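Local coordinates for protein Exo-beta-1,4-mannosidase (Rhizomucor miehei, PDB 4LYP) that probably hydrolyses terminal beta-linked mannose residues from mannan-type oligosaccharides as a secreted fungal family 5 beta-mannosidase, and can also transfer sugars by transglycosylation, at residues N214-N217 with K222-K225; S321-A326 with N381-G386; S362-Y367 with Y421-N426. All coordinates share one frame; numbering follows the deposited sequence. Where two conformers were deposited one is given.

Interaction 1: N214-N217 with K222-K225; sequences NRRN and KIYK
Arg216 and Ile223 are paired in a single beta bridge, their CA atoms 4.3 Å apart, while the two short segments run in roughly opposite directions, 150° apart end to end. Two backbone bonds flank that pair: Tyr224 N gives its hydrogen to Arg215 O at 2.8 Å, and Asn217 N gives its own to Lys222 O, the latter almost straight at 170°. Arg215 O takes a second, weaker guest, the CA-H of Ile223.

The main side-chain contact is Arg215 lying over the phenol of Tyr224. Its CB sits 3.6 Å from the ring centroid and nearly on the ring normal, a CH-pi contact. CG anti to the backbone N (chi1 172°) and a bend at the next bond carry the arginine along the same face toward the hydroxyl, CG passing 3.4 Å from Tyr224 CZ. Both polar ends continue to Asp132, the guanidinium by a salt bridge and the hydroxyl by a hydrogen bond, so helix 125-140 fixes the pair at its far end. Asn217 CB comes in at the ring's edge.

On the other flank Ile223 CD1 packs 3.6 Å from Arg216 CB, the two side chains crossing at about a right angle. Lys225 stretches its extended chain back to the end of the preceding helix, where NZ reaches Asn214 OD1 at 2.9 Å. The whole is a small hairpin-like turn, closed by one bridge, in the loop that leads from helix 197-213 to barrel strand 230-234.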
ATOM      1  N   ASN A 214      15.129 -12.389  -4.529  1.00  8.90           N
ATOM      2  CA  ASN A 214      16.170 -12.883  -5.460  1.00  9.88           C
ATOM      3  C   ASN A 214      15.788 -12.815  -6.905  1.00  8.96           C
ATOM      4  O   ASN A 214      16.514 -13.302  -7.773  1.00 10.93           O
ATOM      5  CB  ASN A 214      16.532 -14.294  -5.010  1.00 10.60           C
ATOM      6  CG  ASN A 214      17.335 -14.219  -3.739  1.00 11.10           C
ATOM      7  OD1 ASN A 214      18.559 -13.984  -3.777  1.00 12.41           O
ATOM      8  ND2 ASN A 214      16.664 -14.307  -2.599  1.00 11.95           N
ATOM      9  N   ARG A 215      14.675 -12.169  -7.247  1.00  9.19           N
ATOM     10  CA  ARG A 215      14.250 -12.070  -8.658  1.00  8.68           C
ATOM     11  C   ARG A 215      15.297 -11.262  -9.437  1.00  9.12           C
ATOM     12  O   ARG A 215      15.689 -10.178  -9.001  1.00  9.39           O
ATOM     13  CB  ARG A 215      12.886 -11.310  -8.657  1.00  9.21           C
ATOM     14  CG  ARG A 215      12.380 -10.946 -10.100  1.00  8.44           C
ATOM     15  CD  ARG A 215      12.028 -12.196 -10.925  1.00  9.37           C
ATOM     16  NE  ARG A 215      11.430 -11.740 -12.179  1.00  8.48           N
ATOM     17  CZ  ARG A 215      10.796 -12.569 -13.015  1.00  7.88           C
ATOM     18  NH1 ARG A 215      10.672 -13.888 -12.723  1.00  9.68           N
ATOM     19  NH2 ARG A 215      10.228 -12.082 -14.102  1.00  9.31           N
ATOM     20  N   ARG A 216      15.674 -11.783 -10.604  1.00  9.00           N
ATOM     21  CA  ARG A 216      16.414 -10.980 -11.551  1.00  9.90           C
ATOM     22  C   ARG A 216      15.430 -10.237 -12.408  1.00  9.94           C
ATOM     23  O   ARG A 216      14.585 -10.838 -13.128  1.00 10.55           O
ATOM     24  CB  ARG A 216      17.346 -11.890 -12.396  1.00 11.54           C
ATOM     25  CG  ARG A 216      18.153 -11.069 -13.392  1.00 15.98           C
ATOM     26  CD  ARG A 216      19.033 -12.031 -14.181  1.00 19.29           C
ATOM     27  NE  ARG A 216      19.651 -11.267 -15.293  1.00 27.65           N
ATOM     28  CZ  ARG A 216      19.091 -10.930 -16.489  1.00 23.26           C
ATOM     29  NH1 ARG A 216      17.853 -11.346 -16.874  1.00 25.80           N
ATOM     30  NH2 ARG A 216      19.803 -10.140 -17.300  1.00 33.64           N
ATOM     31  N   ASN A 217      15.516  -8.927 -12.409  1.00  9.09           N
ATOM     32  CA  ASN A 217      14.649  -8.096 -13.264  1.00  8.38           C
ATOM     33  C   ASN A 217      14.956  -8.425 -14.701  1.00  9.02           C
ATOM     34  O   ASN A 217      16.101  -8.194 -15.159  1.00 10.30           O
ATOM     35  CB  ASN A 217      14.919  -6.623 -12.927  1.00  8.78           C
ATOM     36  CG  ASN A 217      13.920  -5.708 -13.584  1.00  8.53           C
ATOM     37  OD1 ASN A 217      13.766  -5.768 -14.814  1.00  9.56           O
ATOM     38  ND2 ASN A 217      13.226  -4.880 -12.799  1.00  8.55           N
ATOM     39  N   LYS A 222      18.810  -6.111 -12.878  1.00 10.21           N
ATOM     40  CA  LYS A 222      19.127  -5.998 -11.453  1.00  9.92           C
ATOM     41  C   LYS A 222      18.478  -7.094 -10.638  1.00  9.25           C
ATOM     42  O   LYS A 222      17.279  -7.409 -10.848  1.00 10.67           O
ATOM     43  CB  LYS A 222      18.712  -4.607 -10.914  1.00 10.05           C
ATOM     44  CG  LYS A 222      19.545  -3.497 -11.496  1.00 11.17           C
ATOM     45  CD  LYS A 222      19.162  -2.138 -10.943  1.00 11.75           C
ATOM     46  CE  LYS A 222      17.899  -1.566 -11.631  1.00 11.04           C
ATOM     47  NZ  LYS A 222      17.445  -0.270 -10.953  1.00 10.85           N
ATOM     48  N   ILE A 223      19.193  -7.637  -9.680  1.00  9.85           N
ATOM     49  CA  ILE A 223      18.556  -8.529  -8.703  1.00  9.74           C
ATOM     50  C   ILE A 223      17.805  -7.627  -7.724  1.00  8.63           C
ATOM     51  O   ILE A 223      18.320  -6.591  -7.285  1.00  9.67           O
ATOM     52  CB  ILE A 223      19.593  -9.375  -7.975  1.00 10.86           C
ATOM     53  CG1 ILE A 223      20.449 -10.156  -9.002  1.00 13.59           C
ATOM     54  CG2 ILE A 223      18.869 -10.325  -6.991  1.00 12.31           C
ATOM     55  CD1 ILE A 223      19.739 -11.065  -9.831  1.00 20.42           C
ATOM     56  N   TYR A 224      16.559  -8.026  -7.374  1.00  8.78           N
ATOM     57  CA  TYR A 224      15.733  -7.064  -6.569  1.00  8.10           C
ATOM     58  C   TYR A 224      16.428  -6.593  -5.296  1.00  7.95           C
ATOM     59  O   TYR A 224      16.380  -5.419  -4.936  1.00  8.98           O
ATOM     60  CB  TYR A 224      14.364  -7.653  -6.260  1.00  7.85           C
ATOM     61  CG  TYR A 224      13.356  -7.645  -7.376  1.00  7.50           C
ATOM     62  CD1 TYR A 224      13.686  -7.560  -8.742  1.00  8.41           C
ATOM     63  CD2 TYR A 224      11.995  -7.788  -7.056  1.00  8.31           C
ATOM     64  CE1 TYR A 224      12.693  -7.600  -9.735  1.00  8.24           C
ATOM     65  CE2 TYR A 224      11.008  -7.858  -8.016  1.00  7.61           C
ATOM     66  CZ  TYR A 224      11.340  -7.785  -9.339  1.00  8.27           C
ATOM     67  OH  TYR A 224      10.352  -7.867 -10.280  1.00  8.81           O
ATOM     68  N   LYS A 225      17.023  -7.547  -4.525  1.00  8.41           N
ATOM     69  CA  LYS A 225      17.661  -7.208  -3.250  1.00  9.10           C
ATOM     70  C   LYS A 225      18.873  -6.294  -3.421  1.00  9.09           C
ATOM     71  O   LYS A 225      19.342  -5.727  -2.435  1.00 10.52           O
ATOM     72  CB  LYS A 225      18.072  -8.438  -2.485  1.00 11.04           C
ATOM     73  CG  LYS A 225      19.151  -9.296  -3.150  1.00 10.77           C
ATOM     74  CD  LYS A 225      19.343 -10.643  -2.403  1.00 11.76           C
ATOM     75  CE  LYS A 225      20.517 -11.383  -2.975  1.00 14.30           C
ATOM     76  NZ  LYS A 225      20.629 -12.699  -2.295  1.00 16.20           N
TER

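Interaction 2: S321-A326 with N381-G386. With GAI (guanidine), chain D.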
ATOM      1  N   SER A 321      -1.282  12.054  17.118  1.00  8.93           N
ATOM      2  CA  SER A 321      -1.058  10.958  18.074  1.00  9.58           C
ATOM      3  C   SER A 321      -0.073   9.952  17.502  1.00  8.67           C
ATOM      4  O   SER A 321       0.850   9.477  18.183  1.00  9.38           O
ATOM      5  CB  SER A 321      -2.353  10.345  18.529  1.00 10.22           C
ATOM      6  OG  SER A 321      -3.071   9.810  17.408  1.00  9.59           O
ATOM      7  N   ARG A 322      -0.204   9.598  16.202  1.00  8.47           N
ATOM      8  CA  ARG A 322       0.670   8.587  15.616  1.00  8.39           C
ATOM      9  C   ARG A 322       2.110   9.142  15.479  1.00  8.75           C
ATOM     10  O   ARG A 322       3.091   8.402  15.658  1.00  9.70           O
ATOM     11  CB  ARG A 322       0.130   8.055  14.272  1.00  9.20           C
ATOM     12  CG  ARG A 322      -0.879   6.914  14.471  1.00  8.66           C
ATOM     13  CD  ARG A 322      -2.039   7.251  15.398  1.00  9.74           C
ATOM     14  NE  ARG A 322      -3.010   6.179  15.453  1.00  8.34           N
ATOM     15  CZ  ARG A 322      -4.087   6.190  16.232  1.00 10.91           C
ATOM     16  NH1 ARG A 322      -4.285   7.253  16.996  1.00 12.78           N
ATOM     17  NH2 ARG A 322      -4.930   5.157  16.217  1.00 13.57           N
ATOM     18  N   SER A 323       2.254  10.461  15.210  1.00  8.89           N
ATOM     19  CA  SER A 323       3.568  11.112  15.160  1.00  9.31           C
ATOM     20  C   SER A 323       4.226  10.925  16.539  1.00  9.81           C
ATOM     21  O   SER A 323       5.434  10.617  16.622  1.00  9.85           O
ATOM     22  CB  SER A 323       3.417  12.565  14.799  1.00 10.73           C
ATOM     23  OG  SER A 323       4.704  13.212  14.890  1.00 14.37           O
ATOM     24  N   LYS A 324       3.442  11.068  17.627  1.00 10.33           N
ATOM     25  CA  LYS A 324       4.035  10.939  18.936  1.00 10.16           C
ATOM     26  C   LYS A 324       4.475   9.469  19.224  1.00  9.95           C
ATOM     27  O   LYS A 324       5.532   9.216  19.812  1.00 10.89           O
ATOM     28  CB  LYS A 324       3.022  11.422  19.965  1.00 13.39           C
ATOM     29  CG  LYS A 324       2.915  12.950  20.003  1.00 17.03           C
ATOM     30  CD  LYS A 324       4.095  13.584  20.702  1.00 31.99           C
ATOM     31  CE  LYS A 324       3.821  14.970  21.287  1.00 38.77           C
ATOM     32  NZ  LYS A 324       4.925  15.368  22.225  1.00 39.95           N
ATOM     33  N   TRP A 325       3.667   8.487  18.774  1.00  9.85           N
ATOM     34  CA  TRP A 325       4.025   7.098  18.970  1.00  9.82           C
ATOM     35  C   TRP A 325       5.345   6.800  18.267  1.00  9.43           C
ATOM     36  O   TRP A 325       6.222   6.053  18.765  1.00 10.07           O
ATOM     37  CB  TRP A 325       2.938   6.188  18.484  1.00 10.59           C
ATOM     38  CG  TRP A 325       1.648   6.302  19.221  1.00 10.23           C
ATOM     39  CD1 TRP A 325       1.372   7.001  20.365  1.00 12.54           C
ATOM     40  CD2 TRP A 325       0.412   5.644  18.858  1.00 10.34           C
ATOM     41  NE1 TRP A 325       0.050   6.865  20.681  1.00 16.03           N
ATOM     42  CE2 TRP A 325      -0.592   6.065  19.811  1.00 14.25           C
ATOM     43  CE3 TRP A 325       0.033   4.863  17.758  1.00 10.73           C
ATOM     44  CZ2 TRP A 325      -1.921   5.634  19.724  1.00 14.62           C
ATOM     45  CZ3 TRP A 325      -1.286   4.432  17.736  1.00 10.57           C
ATOM     46  CH2 TRP A 325      -2.222   4.791  18.685  1.00 12.82           C
ATOM     47  N   ALA A 326       5.464   7.308  17.034  1.00  9.75           N
ATOM     48  CA  ALA A 326       6.717   7.056  16.290  1.00 10.12           C
ATOM     49  C   ALA A 326       7.916   7.721  16.989  1.00 10.08           C
ATOM     50  O   ALA A 326       9.009   7.149  17.054  1.00  9.97           O
ATOM     51  CB  ALA A 326       6.580   7.554  14.866  1.00 10.32           C
ATOM     52  N   ASN A 381       9.237  19.963  11.110  1.00 13.02           N
ATOM     53  CA  ASN A 381       9.917  19.742  12.380  0.50 16.71           C
ATOM     54  C   ASN A 381      10.486  18.320  12.465  1.00 13.69           C
ATOM     55  O   ASN A 381      10.908  17.856  13.541  1.00 17.11           O
ATOM     56  CB  ASN A 381       8.933  20.016  13.542  0.50 30.47           C
ATOM     57  CG  ASN A 381       9.631  20.409  14.842  0.50 34.39           C
ATOM     58  OD1 ASN A 381      10.761  20.899  14.834  0.50 40.92           O
ATOM     59  ND2 ASN A 381       8.954  20.193  15.963  0.50 32.53           N
ATOM     60  N   ARG A 382      10.523  17.594  11.362  1.00 12.09           N
ATOM     61  CA  ARG A 382      11.093  16.244  11.353  1.00 11.55           C
ATOM     62  C   ARG A 382      10.303  15.280  12.296  1.00 11.08           C
ATOM     63  O   ARG A 382      10.881  14.376  12.883  1.00 13.98           O
ATOM     64  CB  ARG A 382      12.632  16.177  11.511  1.00 13.76           C
ATOM     65  CG  ARG A 382      13.367  16.955  10.422  1.00 15.81           C
ATOM     66  CD  ARG A 382      14.869  16.866  10.619  1.00 16.98           C
ATOM     67  NE  ARG A 382      15.355  15.478  10.279  1.00 16.83           N
ATOM     68  CZ  ARG A 382      16.215  14.754  11.010  1.00 16.22           C
ATOM     69  NH1 ARG A 382      16.632  15.149  12.238  1.00 20.17           N
ATOM     70  NH2 ARG A 382      16.649  13.574  10.517  1.00 15.99           N
ATOM     71  N   SER A 383       8.975  15.387  12.246  1.00 11.33           N
ATOM     72  CA  SER A 383       8.093  14.517  13.029  0.70 13.45           C
ATOM     73  C   SER A 383       7.242  13.616  12.134  1.00 11.22           C
ATOM     74  O   SER A 383       6.427  12.885  12.643  1.00 14.82           O
ATOM     75  CB  SER A 383       7.178  15.366  13.926  0.70 19.65           C
ATOM     76  OG  SER A 383       8.028  16.096  14.794  0.70 22.82           O
ATOM     77  N   PHE A 384       7.350  13.733  10.818  1.00 10.36           N
ATOM     78  CA  PHE A 384       6.557  12.938   9.872  1.00  8.67           C
ATOM     79  C   PHE A 384       7.341  12.936   8.598  1.00  9.39           C
ATOM     80  O   PHE A 384       7.972  13.925   8.258  1.00 11.19           O
ATOM     81  CB  PHE A 384       5.147  13.575   9.635  1.00 11.01           C
ATOM     82  CG  PHE A 384       4.008  12.573   9.705  1.00  9.65           C
ATOM     83  CD1 PHE A 384       3.667  11.887   8.542  1.00 11.39           C
ATOM     84  CD2 PHE A 384       3.382  12.268  10.879  1.00 11.11           C
ATOM     85  CE1 PHE A 384       2.656  10.981   8.557  1.00 13.55           C
ATOM     86  CE2 PHE A 384       2.379  11.323  10.935  1.00 13.45           C
ATOM     87  CZ  PHE A 384       2.034  10.663   9.757  1.00 13.06           C
ATOM     88  N   SER A 385       7.275  11.835   7.864  1.00  8.14           N
ATOM     89  CA  SER A 385       8.108  11.711   6.683  1.00  8.14           C
ATOM     90  C   SER A 385       7.366  11.788   5.349  1.00  7.88           C
ATOM     91  O   SER A 385       8.012  11.888   4.345  1.00 11.96           O
ATOM     92  CB  SER A 385       8.975  10.463   6.717  1.00  9.92           C
ATOM     93  OG  SER A 385      10.053  10.599   7.623  1.00 11.91           O
ATOM     94  N   GLY A 386       6.047  11.777   5.365  1.00  8.21           N
ATOM     95  CA  GLY A 386       5.227  11.919   4.147  1.00  8.33           C
ATOM     96  C   GLY A 386       4.098  10.905   4.178  1.00  7.21           C
ATOM     97  O   GLY A 386       3.625  10.474   5.223  1.00  7.58           O
TER
HETATM   98  C   GAI D 502      13.537  14.206   7.242  1.00 21.04           C
HETATM   99  N1  GAI D 502      14.835  14.809   7.518  1.00 20.27           N
HETATM  100  N2  GAI D 502      12.490  13.609   8.020  1.00 16.58           N
HETATM  101  N3  GAI D 502      13.227  14.061   6.003  1.00 34.94           N
HETATM  102  O   HOH W   1       7.470  11.483  14.954  1.00 15.10           O
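Ser323, on helix 308-329, meets Ser383 and Phe384 where the chain leaves helix 362-380, so the contact joins an outer helix of the TIM barrel to the loop between the next helix and strand 386-394. The turn itself is a Schellman motif: Arg382, at positive phi, ends the helix and sends the chain back toward the barrel.

Hydrogen bonding centres on one carbonyl. Ser323 OG donates to Ser383 O at 2.9 Å, coming in 26° out of the carbonyl plane. Its torsion sets this up, since the hydroxyl lies anti to the backbone N (chi1 174°) and projects off the helix surface. A water gives one hydrogen to the same Ser383 O and the other to Ser323 O, so direct and water-mediated links run in parallel between helix and turn.

Apolar contact is slight. Ser323 CB lies in the plane of the Phe384 ring, at its edge, 3.9 Å from CD2. The same phenylalanine also packs on Ile333 and Met335 of strand 333-338.

The ligand contact lies beyond this interface. Arg382, salt-bridged to Asp44 through NH1, lines a guanidine pocket together with Ser385, and Lys46 O hydrogen-bonds the ligand. Guanidine N1 sits at the edge of the Arg382 guanidinium, in its plane, 2.9 Å from NE.

Interaction 3: S362-Y367 with Y421-N426; sequences SHKDEY and YSVYSN
Lys364 leaves its helix with CG anti to the backbone N (chi1 177°), and every later torsion is also extended, so the side chain is a nearly straight rod reaching across to Tyr421, Ser422 and Val423. At its tip NZ donates to Tyr421 O at 3.0 Å. The ammonium stands well above that carbonyl's plane, 58° out of it, with a C=O...N angle of 121°, so it misses the lone-pair directions. Ser422 O is almost as near, 3.1 Å from NZ, but the angle is poor and this approach does not count as a hydrogen bond. Two successive peptide oxygens thus lie by one positive charge, and both would probably favour its staying protonated in this buried place.

In the TIM barrel the lysine ties the first turn of helix 362-380 to the chain entering strand 423-424, which runs parallel to strand 386-394. Val423 lies against the end of the rod: CG2 is 3.6 Å from Lys364 NZ and 3.9 Å from Lys364 CE, and the same valine packs on Val430 and Ile433 of helix 429-448.

The side chain of Tyr421 lies near a guanidine site, about 7 Å from the ligand by nearest atoms: its hydroxyl hydrogen-bonds Asn296, which lines that pocket with Glu238 and Glu416. Ser422 is turned from the helix, its hydroxyl accepting the N-H of Gly411 and hydrogen-bonded to Asp412.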
ATOM      1  N   SER A 362     -15.538  17.221  -3.800  1.00  7.94           N
ATOM      2  CA  SER A 362     -15.221  18.386  -2.958  0.60  8.10           C
ATOM      3  C   SER A 362     -14.872  18.031  -1.518  1.00  7.51           C
ATOM      4  O   SER A 362     -13.973  18.630  -0.964  1.00  8.20           O
ATOM      5  CB  SER A 362     -16.332  19.402  -3.010  0.60  9.80           C
ATOM      6  OG  SER A 362     -17.555  18.921  -2.437  0.60 10.09           O
ATOM      7  N   HIS A 363     -15.545  17.032  -0.918  1.00  7.87           N
ATOM      8  CA  HIS A 363     -15.150  16.665   0.445  1.00  7.22           C
ATOM      9  C   HIS A 363     -13.769  16.074   0.467  1.00  7.07           C
ATOM     10  O   HIS A 363     -12.924  16.443   1.280  1.00  7.84           O
ATOM     11  CB  HIS A 363     -16.147  15.671   1.042  1.00  7.91           C
ATOM     12  CG  HIS A 363     -17.398  16.285   1.543  1.00  8.62           C
ATOM     13  ND1 HIS A 363     -18.269  15.645   2.394  1.00 10.16           N
ATOM     14  CD2 HIS A 363     -17.931  17.561   1.351  1.00  9.88           C
ATOM     15  CE1 HIS A 363     -19.263  16.455   2.700  1.00 10.04           C
ATOM     16  NE2 HIS A 363     -19.112  17.593   2.049  1.00 11.27           N
ATOM     17  N   LYS A 364     -13.539  15.081  -0.438  1.00  7.32           N
ATOM     18  CA  LYS A 364     -12.234  14.440  -0.540  1.00  7.13           C
ATOM     19  C   LYS A 364     -11.110  15.442  -0.737  1.00  6.46           C
ATOM     20  O   LYS A 364     -10.023  15.334  -0.161  1.00  7.14           O
ATOM     21  CB  LYS A 364     -12.282  13.465  -1.712  1.00  7.24           C
ATOM     22  CG  LYS A 364     -10.977  12.744  -2.027  1.00  7.08           C
ATOM     23  CD  LYS A 364     -11.155  11.955  -3.333  1.00  7.48           C
ATOM     24  CE  LYS A 364     -10.083  10.914  -3.532  1.00  7.51           C
ATOM     25  NZ  LYS A 364     -10.380  10.082  -4.761  1.00  7.44           N
ATOM     26  N   ASP A 365     -11.325  16.431  -1.627  1.00  7.63           N
ATOM     27  CA  ASP A 365     -10.249  17.406  -1.935  1.00  7.74           C
ATOM     28  C   ASP A 365      -9.927  18.183  -0.701  1.00  8.03           C
ATOM     29  O   ASP A 365      -8.722  18.416  -0.440  1.00  8.64           O
ATOM     30  CB  ASP A 365     -10.729  18.327  -3.029  1.00  8.45           C
ATOM     31  CG  ASP A 365     -10.776  17.653  -4.404  1.00  8.73           C
ATOM     32  OD1 ASP A 365     -10.509  16.473  -4.511  1.00  8.88           O
ATOM     33  OD2 ASP A 365     -11.084  18.409  -5.333  1.00 12.47           O
ATOM     34  N   GLU A 366     -10.903  18.633   0.080  1.00  8.34           N
ATOM     35  CA  GLU A 366     -10.624  19.379   1.275  1.00  7.93           C
ATOM     36  C   GLU A 366      -9.925  18.476   2.339  1.00  7.60           C
ATOM     37  O   GLU A 366      -8.972  18.894   2.987  1.00  8.36           O
ATOM     38  CB  GLU A 366     -11.909  19.941   1.872  1.00  9.54           C
ATOM     39  CG  GLU A 366     -11.712  20.579   3.209  1.00 10.31           C
ATOM     40  CD  GLU A 366     -12.996  21.132   3.836  1.00 11.79           C
ATOM     41  OE1 GLU A 366     -13.842  21.674   3.058  1.00 13.66           O
ATOM     42  OE2 GLU A 366     -13.110  21.103   5.078  1.00 12.16           O
ATOM     43  N   TYR A 367     -10.400  17.221   2.452  1.00  7.73           N
ATOM     44  CA  TYR A 367      -9.816  16.303   3.378  1.00  7.11           C
ATOM     45  C   TYR A 367      -8.352  16.046   3.086  1.00  6.65           C
ATOM     46  O   TYR A 367      -7.487  16.101   3.962  1.00  7.49           O
ATOM     47  CB  TYR A 367     -10.618  14.984   3.304  1.00  7.98           C
ATOM     48  CG  TYR A 367     -10.212  13.933   4.291  1.00  7.09           C
ATOM     49  CD1 TYR A 367     -10.474  14.039   5.671  1.00  7.45           C
ATOM     50  CD2 TYR A 367      -9.616  12.734   3.794  1.00  7.46           C
ATOM     51  CE1 TYR A 367     -10.157  13.000   6.486  1.00  8.06           C
ATOM     52  CE2 TYR A 367      -9.307  11.689   4.659  1.00  7.07           C
ATOM     53  CZ  TYR A 367      -9.605  11.835   6.000  1.00  7.44           C
ATOM     54  OH  TYR A 367      -9.348  10.808   6.892  1.00  8.27           O
ATOM     55  N   TYR A 421     -12.434   4.900  -4.050  1.00  6.25           N
ATOM     56  CA  TYR A 421     -11.405   5.802  -3.530  1.00  6.94           C
ATOM     57  C   TYR A 421     -10.444   6.253  -4.643  1.00  5.94           C
ATOM     58  O   TYR A 421      -9.634   7.169  -4.396  1.00  6.54           O
ATOM     59  CB  TYR A 421     -10.599   5.072  -2.433  1.00  7.21           C
ATOM     60  CG  TYR A 421     -11.366   4.869  -1.133  1.00  5.86           C
ATOM     61  CD1 TYR A 421     -12.089   5.915  -0.601  1.00  7.26           C
ATOM     62  CD2 TYR A 421     -11.300   3.677  -0.450  1.00  6.58           C
ATOM     63  CE1 TYR A 421     -12.707   5.784   0.665  1.00  7.23           C
ATOM     64  CE2 TYR A 421     -11.870   3.540   0.797  1.00  7.31           C
ATOM     65  CZ  TYR A 421     -12.546   4.613   1.351  1.00  6.46           C
ATOM     66  OH  TYR A 421     -13.107   4.580   2.641  1.00  7.17           O
ATOM     67  N   SER A 422     -10.509   5.679  -5.855  1.00  6.28           N
ATOM     68  CA  SER A 422      -9.528   6.033  -6.925  1.00  6.41           C
ATOM     69  C   SER A 422      -9.466   7.496  -7.122  1.00  6.73           C
ATOM     70  O   SER A 422     -10.461   8.219  -7.215  1.00  7.08           O
ATOM     71  CB  SER A 422      -9.987   5.397  -8.215  1.00  7.01           C
ATOM     72  OG  SER A 422      -9.726   3.996  -8.276  1.00  7.31           O
ATOM     73  N   VAL A 423      -8.222   7.947  -7.353  1.00  6.94           N
ATOM     74  CA  VAL A 423      -7.954   9.290  -7.903  1.00  6.78           C
ATOM     75  C   VAL A 423      -7.683   9.099  -9.370  1.00  7.01           C
ATOM     76  O   VAL A 423      -6.693   8.489  -9.773  1.00  7.63           O
ATOM     77  CB  VAL A 423      -6.702   9.904  -7.232  1.00  6.67           C
ATOM     78  CG1 VAL A 423      -6.362  11.258  -7.887  1.00  7.78           C
ATOM     79  CG2 VAL A 423      -6.906  10.144  -5.729  1.00  7.77           C
ATOM     80  N   TYR A 424      -8.575   9.662 -10.231  1.00  7.40           N
ATOM     81  CA  TYR A 424      -8.389   9.537 -11.672  1.00  7.25           C
ATOM     82  C   TYR A 424      -7.451  10.614 -12.185  1.00  7.37           C
ATOM     83  O   TYR A 424      -7.268  11.675 -11.563  1.00  8.33           O
ATOM     84  CB  TYR A 424      -9.737   9.605 -12.389  1.00  8.50           C
ATOM     85  CG  TYR A 424     -10.674   8.519 -11.940  1.00  7.86           C
ATOM     86  CD1 TYR A 424     -10.348   7.168 -12.097  1.00  8.12           C
ATOM     87  CD2 TYR A 424     -11.891   8.831 -11.372  1.00  8.70           C
ATOM     88  CE1 TYR A 424     -11.213   6.151 -11.730  1.00  8.35           C
ATOM     89  CE2 TYR A 424     -12.781   7.844 -10.979  1.00  9.16           C
ATOM     90  CZ  TYR A 424     -12.448   6.477 -11.201  1.00  8.07           C
ATOM     91  OH  TYR A 424     -13.343   5.463 -10.887  1.00  9.27           O
ATOM     92  N   SER A 425      -6.896  10.365 -13.398  1.00  8.31           N
ATOM     93  CA  SER A 425      -5.908  11.271 -13.965  1.00  9.94           C
ATOM     94  C   SER A 425      -6.340  12.709 -14.104  1.00 10.04           C
ATOM     95  O   SER A 425      -5.476  13.597 -14.043  1.00 11.96           O
ATOM     96  CB  SER A 425      -5.527  10.734 -15.348  1.00 10.79           C
ATOM     97  OG  SER A 425      -6.673  10.614 -16.148  1.00 14.25           O
ATOM     98  N   ASN A 426      -7.627  12.935 -14.280  1.00 10.08           N
ATOM     99  CA  ASN A 426      -8.125  14.321 -14.411  1.00 11.67           C
ATOM    100  C   ASN A 426      -9.079  14.738 -13.289  1.00  9.79           C
ATOM    101  O   ASN A 426      -9.776  15.712 -13.425  1.00 12.18           O
ATOM    102  CB  ASN A 426      -8.807  14.475 -15.791  1.00 14.90           C
ATOM    103  CG  ASN A 426     -10.017  13.539 -15.922  1.00 17.56           C
ATOM    104  OD1 ASN A 426     -10.215  12.643 -15.138  1.00 16.95           O
ATOM    105  ND2 ASN A 426     -10.818  13.732 -16.943  1.00 30.24           N
TER

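Overall arrangement
Along the chain, interaction 1 closes before the other two open; interactions 2 and 3 then interleave, their segments alternating. Helix 362-380 links the latter pair: its first turn belongs to 362-367, and the loop after its far end supplies 381-386. Strand 386-394 then follows that loop and pairs with strand 423-424 of interaction 3. The centres of interactions 2 and 3 are about 24 Å apart, with nearest atoms about 12 Å. Interaction 1 stands 32 and 35 Å from them by centres, across the chain's centre from interaction 3. Interaction 2 borders one guanidine site at the end of the barrel where the strands start, while interaction 3 lies near the other at the opposite end.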